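Local coordinates for protein PTS system, IIA component (Enterococcus faecalis, PDB 3BED) that probably transfers phosphoryl groups as the IIA component of a mannose/sorbose-type sugar phosphotransferase system, at residues L8-G14 and D33-M39. Residues are numbered along the deposited sequence; the frame is centred on the assembly and turned at random.
Sequences LILMSHG and DAAIVSM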
loop_
_atom_site.group_PDB
_atom_site.type_symbol
_atom_site.label_atom_id
_atom_site.label_comp_id
_atom_site.label_asym_id
_atom_site.label_seq_id
_atom_site.Cartn_x
_atom_site.Cartn_y
_atom_site.Cartn_z
ATOM N N LEU A 8 -16.143 -2.845 5.391
ATOM C CA LEU A 8 -14.847 -2.824 4.672
ATOM C C LEU A 8 -14.210 -4.190 4.634
ATOM O O LEU A 8 -14.264 -4.975 5.620
ATOM C CB LEU A 8 -13.871 -1.839 5.310
ATOM C CG LEU A 8 -14.325 -0.392 5.373
ATOM C CD1 LEU A 8 -13.240 0.392 6.114
ATOM C CD2 LEU A 8 -14.579 0.195 3.993
ATOM N N ILE A 9 -13.584 -4.475 3.491
ATOM C CA ILE A 9 -12.838 -5.721 3.312
ATOM C C ILE A 9 -11.537 -5.297 2.641
ATOM O O ILE A 9 -11.577 -4.643 1.598
ATOM C CB ILE A 9 -13.577 -6.718 2.414
ATOM C CG1 ILE A 9 -14.977 -7.045 2.984
ATOM C CG2 ILE A 9 -12.697 -8.014 2.262
ATOM C CD1 ILE A 9 -15.831 -7.942 2.109
ATOM N N LEU A 10 -10.407 -5.710 3.183
ATOM C CA LEU A 10 -9.120 -5.470 2.465
ATOM C C LEU A 10 -8.637 -6.802 1.958
ATOM O O LEU A 10 -8.648 -7.774 2.693
ATOM C CB LEU A 10 -8.057 -4.851 3.412
ATOM C CG LEU A 10 -8.440 -3.625 4.273
ATOM C CD1 LEU A 10 -7.210 -3.095 4.971
ATOM C CD2 LEU A 10 -9.086 -2.550 3.425
HETATM N N MSE A 11 -8.182 -6.838 0.705
HETATM C CA MSE A 11 -7.799 -8.097 0.075
HETATM C C MSE A 11 -6.480 -7.933 -0.598
HETATM O O MSE A 11 -6.233 -6.926 -1.283
HETATM C CB MSE A 11 -8.813 -8.507 -1.020
HETATM C CG MSE A 11 -10.198 -8.704 -0.512
HETATM SE SE MSE A 11 -11.344 -9.489 -1.910
HETATM C CE MSE A 11 -10.601 -11.172 -2.078
ATOM N N SER A 12 -5.639 -8.963 -0.448
ATOM C CA SER A 12 -4.345 -8.886 -1.139
ATOM C C SER A 12 -3.725 -10.220 -1.416
ATOM O O SER A 12 -4.112 -11.230 -0.803
ATOM C CB SER A 12 -3.296 -8.088 -0.321
ATOM O OG SER A 12 -2.861 -8.772 0.852
ATOM N N HIS A 13 -2.730 -10.215 -2.321
ATOM C CA HIS A 13 -1.742 -11.292 -2.314
ATOM C C HIS A 13 -1.082 -11.289 -0.949
ATOM O O HIS A 13 -0.710 -10.213 -0.456
ATOM C CB HIS A 13 -0.632 -11.025 -3.340
ATOM C CG HIS A 13 -1.115 -10.961 -4.753
ATOM N ND1 HIS A 13 -1.823 -9.879 -5.247
ATOM C CD2 HIS A 13 -1.015 -11.849 -5.774
ATOM C CE1 HIS A 13 -2.095 -10.086 -6.528
ATOM N NE2 HIS A 13 -1.619 -11.273 -6.874
ATOM N N GLY A 14 -0.919 -12.473 -0.341
ATOM C CA GLY A 14 -0.169 -12.581 0.901
ATOM C C GLY A 14 -0.842 -11.750 2.007
ATOM O O GLY A 14 -2.082 -11.597 2.045
ATOM N N ASP A 33 -11.909 -1.083 11.396
ATOM C CA ASP A 33 -12.290 -2.477 11.283
ATOM C C ASP A 33 -12.531 -2.868 9.835
ATOM O O ASP A 33 -13.139 -2.107 9.054
ATOM C CB ASP A 33 -13.528 -2.782 12.127
ATOM C CG ASP A 33 -13.676 -4.264 12.408
ATOM O OD1 ASP A 33 -12.668 -5.027 12.289
ATOM O OD2 ASP A 33 -14.812 -4.675 12.738
ATOM N N ALA A 34 -12.047 -4.049 9.485
ATOM C CA ALA A 34 -12.253 -4.587 8.145
ATOM C C ALA A 34 -12.073 -6.069 8.212
ATOM O O ALA A 34 -11.300 -6.578 9.060
ATOM C CB ALA A 34 -11.273 -3.966 7.115
ATOM N N ALA A 35 -12.817 -6.783 7.380
ATOM C CA ALA A 35 -12.489 -8.197 7.147
ATOM C C ALA A 35 -11.290 -8.225 6.215
ATOM O O ALA A 35 -10.986 -7.228 5.566
ATOM C CB ALA A 35 -13.672 -8.916 6.525
ATOM N N ILE A 36 -10.585 -9.352 6.211
ATOM C CA ILE A 36 -9.361 -9.463 5.401
ATOM C C ILE A 36 -9.418 -10.734 4.599
ATOM O O ILE A 36 -9.823 -11.778 5.120
ATOM C CB ILE A 36 -8.100 -9.567 6.337
ATOM C CG1 ILE A 36 -7.946 -8.307 7.223
ATOM C CG2 ILE A 36 -6.865 -9.843 5.544
ATOM C CD1 ILE A 36 -7.730 -6.980 6.416
ATOM N N VAL A 37 -9.007 -10.660 3.335
ATOM C CA VAL A 37 -8.644 -11.869 2.551
ATOM C C VAL A 37 -7.165 -11.795 2.199
ATOM O O VAL A 37 -6.714 -10.833 1.531
ATOM C CB VAL A 37 -9.438 -12.001 1.251
ATOM C CG1 VAL A 37 -8.970 -13.253 0.442
ATOM C CG2 VAL A 37 -10.936 -12.036 1.554
ATOM N N SER A 38 -6.445 -12.801 2.677
ATOM C CA SER A 38 -5.017 -12.975 2.445
ATOM C C SER A 38 -4.855 -14.163 1.517
ATOM O O SER A 38 -5.057 -15.336 1.937
ATOM C CB SER A 38 -4.331 -13.284 3.778
ATOM O OG SER A 38 -4.373 -12.123 4.609
HETATM N N MSE A 39 -4.578 -13.899 0.239
HETATM C CA MSE A 39 -4.445 -15.012 -0.707
HETATM C C MSE A 39 -3.036 -15.567 -0.627
HETATM O O MSE A 39 -2.071 -14.912 -1.005
HETATM C CB MSE A 39 -4.724 -14.569 -2.153
HETATM C CG MSE A 39 -4.590 -15.756 -3.115
HETATM SE SE MSE A 39 -4.797 -15.217 -4.972
HETATM C CE MSE A 39 -3.137 -14.392 -5.154
HETATM O O HOH W 1 -16.047 -2.801 8.271
HETATM O O HOH W 2 -3.736 -9.875 3.756
#
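Met11 runs alongside Val37 on the same face of two adjacent parallel strands. The selenomethionine chain of Met11 bends at its last torsion (chi3 67°), which brings CE back to 3.6 Å from Val37 CB. Further along, Met39 CE comes obliquely to the His13 ring, 3.4 Å from CD2. On the other sheet face, Ile36 reaches over with CD1 to 3.7 Å from Leu10 CB.

Six backbone hydrogen bonds set the register. Met39 N to Ser12 O is nearly straight (174° at the hydrogen). At the C-terminal end, Gly14 N donates to Met39 O at 2.8 Å, from above the carbonyl plane. At the other end, one water accepts from Leu8 N and donates to Asp33 O. Ser12 OG donates to His13 O, which also accepts from Ser23 of the second subunit. The Asp69 carboxylate accepts a hydrogen bond from His13 N.

Helix 44-59 packs on Val37 with Ile55 and on Met39 with Thr48, while Pro75 of helix 74-82 touches both His13 and Met39. Leu21 of helix 16-28 covers Leu10 and Ile36. Strand 7-13, helix 16-28 and strand 35-39 make a beta-alpha-beta unit, with 35-39 outermost in the chain's parallel sheet, in this EIIA-Man family domain.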